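Local coordinates for uncharacterized protein (PDB 4QAN), which is of unknown function but has a cystatin-like fold, a divergent form of the NTF2-like superfamily, and probably binds metal ions, at residues L328-T341 with S355-L369. Sequence-based numbering, arbitrary orientation. Where two conformers were deposited one is given.
Sequences LYSYNGKNYLTGYT and SAPALSLESGEVMRL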
# COMPACT_ATOMS: atom_id res chain seq x y z
N LEU A 328 -3.50 -16.72 -20.30
CA LEU A 328 -2.37 -17.56 -20.68
C LEU A 328 -1.24 -16.65 -21.16
O LEU A 328 -1.47 -15.77 -21.99
CB LEU A 328 -2.77 -18.54 -21.79
CG LEU A 328 -1.68 -19.44 -22.36
CD1 LEU A 328 -1.18 -20.40 -21.29
CD2 LEU A 328 -2.18 -20.21 -23.57
N TYR A 329 -0.04 -16.83 -20.60
CA TYR A 329 1.04 -15.87 -20.76
C TYR A 329 2.33 -16.49 -21.27
O TYR A 329 2.54 -17.69 -21.15
CB TYR A 329 1.39 -15.20 -19.42
CG TYR A 329 0.25 -14.56 -18.67
CD1 TYR A 329 -0.64 -15.33 -17.94
CD2 TYR A 329 0.09 -13.18 -18.65
CE1 TYR A 329 -1.67 -14.76 -17.25
CE2 TYR A 329 -0.94 -12.58 -17.93
CZ TYR A 329 -1.82 -13.39 -17.23
OH TYR A 329 -2.85 -12.85 -16.51
N SER A 330 3.18 -15.63 -21.83
CA SER A 330 4.60 -15.88 -21.93
C SER A 330 5.28 -14.76 -21.16
O SER A 330 5.18 -13.59 -21.54
CB SER A 330 5.09 -15.89 -23.39
OG SER A 330 6.51 -15.85 -23.46
N TYR A 331 5.94 -15.12 -20.06
CA TYR A 331 6.78 -14.18 -19.33
C TYR A 331 8.21 -14.52 -19.68
O TYR A 331 8.77 -15.48 -19.16
CB TYR A 331 6.59 -14.29 -17.81
CG TYR A 331 7.57 -13.42 -17.05
CD1 TYR A 331 7.44 -12.03 -17.07
CD2 TYR A 331 8.66 -13.96 -16.36
CE1 TYR A 331 8.33 -11.21 -16.39
CE2 TYR A 331 9.55 -13.14 -15.68
CZ TYR A 331 9.38 -11.77 -15.70
OH TYR A 331 10.27 -10.93 -15.06
N ASN A 332 8.80 -13.73 -20.57
CA ASN A 332 10.17 -13.97 -21.05
C ASN A 332 10.39 -15.41 -21.50
O ASN A 332 11.44 -16.01 -21.24
CB ASN A 332 11.20 -13.55 -20.00
CG ASN A 332 11.17 -12.06 -19.75
OD1 ASN A 332 12.04 -11.32 -20.23
ND2 ASN A 332 10.14 -11.61 -19.04
N GLY A 333 9.39 -15.96 -22.17
CA GLY A 333 9.48 -17.27 -22.80
C GLY A 333 9.00 -18.41 -21.94
O GLY A 333 8.95 -19.55 -22.42
N LYS A 334 8.70 -18.15 -20.68
CA LYS A 334 8.11 -19.16 -19.81
C LYS A 334 6.63 -18.90 -19.73
O LYS A 334 6.20 -17.76 -19.63
CB LYS A 334 8.75 -19.15 -18.42
CG LYS A 334 10.22 -19.57 -18.48
CD LYS A 334 10.80 -19.86 -17.11
CE LYS A 334 12.13 -20.60 -17.23
NZ LYS A 334 12.66 -21.03 -15.91
N ASN A 335 5.85 -19.98 -19.79
CA ASN A 335 4.40 -19.92 -19.88
C ASN A 335 3.72 -20.12 -18.55
O ASN A 335 4.09 -21.02 -17.79
CB ASN A 335 3.88 -20.97 -20.85
CG ASN A 335 4.47 -20.80 -22.22
OD1 ASN A 335 5.14 -21.69 -22.74
ND2 ASN A 335 4.25 -19.64 -22.81
N TYR A 336 2.73 -19.28 -18.28
CA TYR A 336 1.98 -19.32 -17.04
C TYR A 336 0.49 -19.20 -17.31
O TYR A 336 0.06 -18.77 -18.39
CB TYR A 336 2.41 -18.17 -16.12
CG TYR A 336 3.85 -18.26 -15.67
CD1 TYR A 336 4.87 -17.74 -16.46
CD2 TYR A 336 4.19 -18.89 -14.48
CE1 TYR A 336 6.20 -17.83 -16.06
CE2 TYR A 336 5.51 -18.99 -14.07
CZ TYR A 336 6.51 -18.46 -14.87
OH TYR A 336 7.82 -18.55 -14.47
N LEU A 337 -0.30 -19.59 -16.32
CA LEU A 337 -1.72 -19.34 -16.31
C LEU A 337 -2.04 -18.50 -15.07
O LEU A 337 -1.47 -18.71 -14.00
CB LEU A 337 -2.48 -20.65 -16.24
CG LEU A 337 -3.95 -20.57 -16.65
CD1 LEU A 337 -4.08 -20.59 -18.17
CD2 LEU A 337 -4.75 -21.72 -16.05
N THR A 338 -2.95 -17.54 -15.22
CA THR A 338 -3.61 -16.94 -14.08
C THR A 338 -5.10 -16.86 -14.29
O THR A 338 -5.58 -17.06 -15.39
CB THR A 338 -3.12 -15.51 -13.85
OG1 THR A 338 -3.68 -14.65 -14.86
CG2 THR A 338 -1.60 -15.47 -13.86
N GLY A 339 -5.81 -16.52 -13.22
CA GLY A 339 -7.26 -16.37 -13.24
C GLY A 339 -7.73 -14.96 -12.96
O GLY A 339 -7.13 -14.23 -12.18
N TYR A 340 -8.83 -14.59 -13.62
CA TYR A 340 -9.49 -13.30 -13.43
C TYR A 340 -10.96 -13.51 -13.16
O TYR A 340 -11.56 -14.48 -13.63
CB TYR A 340 -9.37 -12.43 -14.67
CG TYR A 340 -7.98 -11.96 -15.00
CD1 TYR A 340 -7.11 -12.77 -15.72
CD2 TYR A 340 -7.56 -10.70 -14.63
CE1 TYR A 340 -5.84 -12.34 -16.03
CE2 TYR A 340 -6.30 -10.26 -14.93
CZ TYR A 340 -5.44 -11.09 -15.65
OH TYR A 340 -4.19 -10.64 -15.94
N THR A 341 -11.54 -12.61 -12.38
CA THR A 341 -12.98 -12.54 -12.22
C THR A 341 -13.30 -11.12 -12.65
O THR A 341 -12.71 -10.18 -12.11
CB THR A 341 -13.46 -12.81 -10.78
OG1 THR A 341 -13.09 -14.13 -10.37
CG2 THR A 341 -14.96 -12.67 -10.66
N SER A 355 -8.34 -13.62 -9.36
CA SER A 355 -8.59 -15.02 -9.01
C SER A 355 -9.60 -15.62 -9.96
O SER A 355 -10.36 -14.91 -10.63
CB SER A 355 -9.14 -15.12 -7.59
OG SER A 355 -10.45 -14.57 -7.53
N ALA A 356 -9.63 -16.93 -10.00
CA ALA A 356 -10.70 -17.67 -10.66
C ALA A 356 -10.98 -18.92 -9.84
O ALA A 356 -10.41 -19.99 -10.10
CB ALA A 356 -10.31 -18.02 -12.07
N PRO A 357 -11.89 -18.81 -8.85
CA PRO A 357 -12.21 -19.91 -7.97
C PRO A 357 -12.60 -21.17 -8.74
O PRO A 357 -12.31 -22.28 -8.30
CB PRO A 357 -13.41 -19.41 -7.18
CG PRO A 357 -13.31 -17.94 -7.23
CD PRO A 357 -12.64 -17.58 -8.51
N ALA A 358 -13.21 -20.98 -9.90
CA ALA A 358 -13.71 -22.08 -10.73
C ALA A 358 -12.60 -23.03 -11.23
O ALA A 358 -12.87 -24.18 -11.58
CB ALA A 358 -14.50 -21.51 -11.89
N LEU A 359 -11.37 -22.53 -11.29
CA LEU A 359 -10.19 -23.33 -11.61
C LEU A 359 -9.25 -23.43 -10.41
O LEU A 359 -8.07 -23.75 -10.58
CB LEU A 359 -9.44 -22.71 -12.79
CG LEU A 359 -10.12 -22.73 -14.16
CD1 LEU A 359 -9.23 -22.04 -15.17
CD2 LEU A 359 -10.45 -24.14 -14.61
N SER A 360 -9.77 -23.15 -9.22
CA SER A 360 -9.00 -23.17 -7.97
C SER A 360 -7.82 -22.19 -7.95
O SER A 360 -6.86 -22.40 -7.20
CB SER A 360 -8.53 -24.60 -7.65
OG SER A 360 -7.77 -24.60 -6.46
N LEU A 361 -7.91 -21.12 -8.73
CA LEU A 361 -6.85 -20.13 -8.79
C LEU A 361 -7.12 -18.98 -7.82
O LEU A 361 -8.04 -18.18 -8.02
CB LEU A 361 -6.67 -19.58 -10.20
CG LEU A 361 -5.97 -20.47 -11.24
CD1 LEU A 361 -5.86 -19.73 -12.57
CD2 LEU A 361 -4.59 -20.91 -10.79
N GLU A 362 -6.30 -18.89 -6.78
CA GLU A 362 -6.46 -17.85 -5.78
C GLU A 362 -5.97 -16.50 -6.26
O GLU A 362 -5.25 -16.38 -7.25
CB GLU A 362 -5.76 -18.24 -4.48
CG GLU A 362 -6.51 -19.36 -3.77
CD GLU A 362 -5.63 -20.20 -2.87
OE1 GLU A 362 -5.17 -19.69 -1.83
OE2 GLU A 362 -5.42 -21.39 -3.20
N SER A 363 -6.39 -15.47 -5.54
CA SER A 363 -6.06 -14.11 -5.85
C SER A 363 -4.55 -13.92 -6.02
O SER A 363 -3.79 -14.17 -5.10
CB SER A 363 -6.59 -13.23 -4.73
OG SER A 363 -6.58 -11.90 -5.14
N GLY A 364 -4.11 -13.50 -7.21
CA GLY A 364 -2.68 -13.31 -7.49
C GLY A 364 -1.89 -14.59 -7.74
O GLY A 364 -0.68 -14.54 -7.86
N GLU A 365 -2.56 -15.74 -7.85
CA GLU A 365 -1.86 -16.99 -8.04
C GLU A 365 -1.38 -17.10 -9.49
O GLU A 365 -2.08 -16.71 -10.42
CB GLU A 365 -2.76 -18.18 -7.68
CG GLU A 365 -1.98 -19.47 -7.46
CD GLU A 365 -2.88 -20.70 -7.38
OE1 GLU A 365 -4.01 -20.58 -6.85
OE2 GLU A 365 -2.45 -21.78 -7.85
N VAL A 366 -0.19 -17.64 -9.68
CA VAL A 366 0.35 -17.84 -11.01
C VAL A 366 0.73 -19.30 -11.10
O VAL A 366 1.35 -19.81 -10.18
CB VAL A 366 1.58 -16.94 -11.23
CG1 VAL A 366 2.29 -17.31 -12.49
CG2 VAL A 366 1.17 -15.47 -11.26
N MSE A 367 0.33 -19.97 -12.17
CA MSE A 367 0.60 -21.40 -12.35
C MSE A 367 1.52 -21.59 -13.52
O MSE A 367 1.18 -21.21 -14.63
CB MSE A 367 -0.75 -22.06 -12.65
CG MSE A 367 -0.66 -23.55 -12.96
SE MSE A 367 -2.48 -24.30 -12.90
CE MSE A 367 -2.83 -24.40 -14.83
N ARG A 368 2.68 -22.20 -13.27
CA ARG A 368 3.63 -22.52 -14.33
C ARG A 368 3.05 -23.62 -15.22
O ARG A 368 2.41 -24.55 -14.72
CB ARG A 368 4.96 -22.96 -13.72
CG ARG A 368 6.04 -23.40 -14.71
CD ARG A 368 6.43 -22.31 -15.71
NE ARG A 368 7.39 -22.83 -16.68
CZ ARG A 368 8.68 -23.04 -16.43
NH1 ARG A 368 9.20 -22.75 -15.24
NH2 ARG A 368 9.46 -23.53 -17.38
N LEU A 369 3.25 -23.48 -16.53
CA LEU A 369 2.82 -24.48 -17.51
C LEU A 369 3.99 -24.99 -18.35
O LEU A 369 4.87 -24.22 -18.74
CB LEU A 369 1.79 -23.87 -18.46
CG LEU A 369 0.42 -23.51 -17.91
CD1 LEU A 369 -0.43 -22.93 -19.02
CD2 LEU A 369 -0.29 -24.69 -17.27
O HOH W 1 6.93 -22.72 -19.62
O HOH W 2 -4.81 -16.02 -10.36
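Over one face of the Tyr336 ring lies Arg368 CD, 4.2 Å from the ring centroid and 25° off the ring normal, a CH-pi contact. The arginine reaches it by bending at chi2 (60°) after leaving with CG anti to the backbone N; its guanidinium plane stands 50° from the ring. One guanidinium face is overlaid by the aliphatic Lys334 CD, with Asn335 O near its edge. Phe274 of helix 254-275 also meets the Tyr336 ring, edge-to-face. Without that ring, as with an alanine here, Arg368 CD and Phe274 would probably lose their aromatic partner and the arginine chain be freer to swing.

Beneath these side chains the short strand 367-369 pairs antiparallel with strand 334-344, just past the type I' turn Tyr331-Lys334, in the mixed sheet of this cystatin-like fold. Leu337 N gives a 2.8 Å bond to Met367 O and Met367 N returns one of 2.9 Å to Leu337 O, both in the carbonyl plane. Leu369 CD1 meets Leu328 CD1 on the side covered by helix 371-378. Farther along, Leu361 CD1 approaches Gly339 N (3.3 Å), and Gly339 CA packs against Ala356 CB, leaving no room there for a CB. Thr341 OG1 donates to Ser355 O (2.9 Å) from above the carbonyl plane.

Water 1 accepts from Arg368 NE and Asn335 N and donates to Leu369 O, tying the arginine to both backbones. Lys334 NZ and Arg368 NH1 are 3.9 Å apart, where the two positive charges are likely to repel mildly, softened by solvent; paired amides and leucine contacts hold the short strand in place.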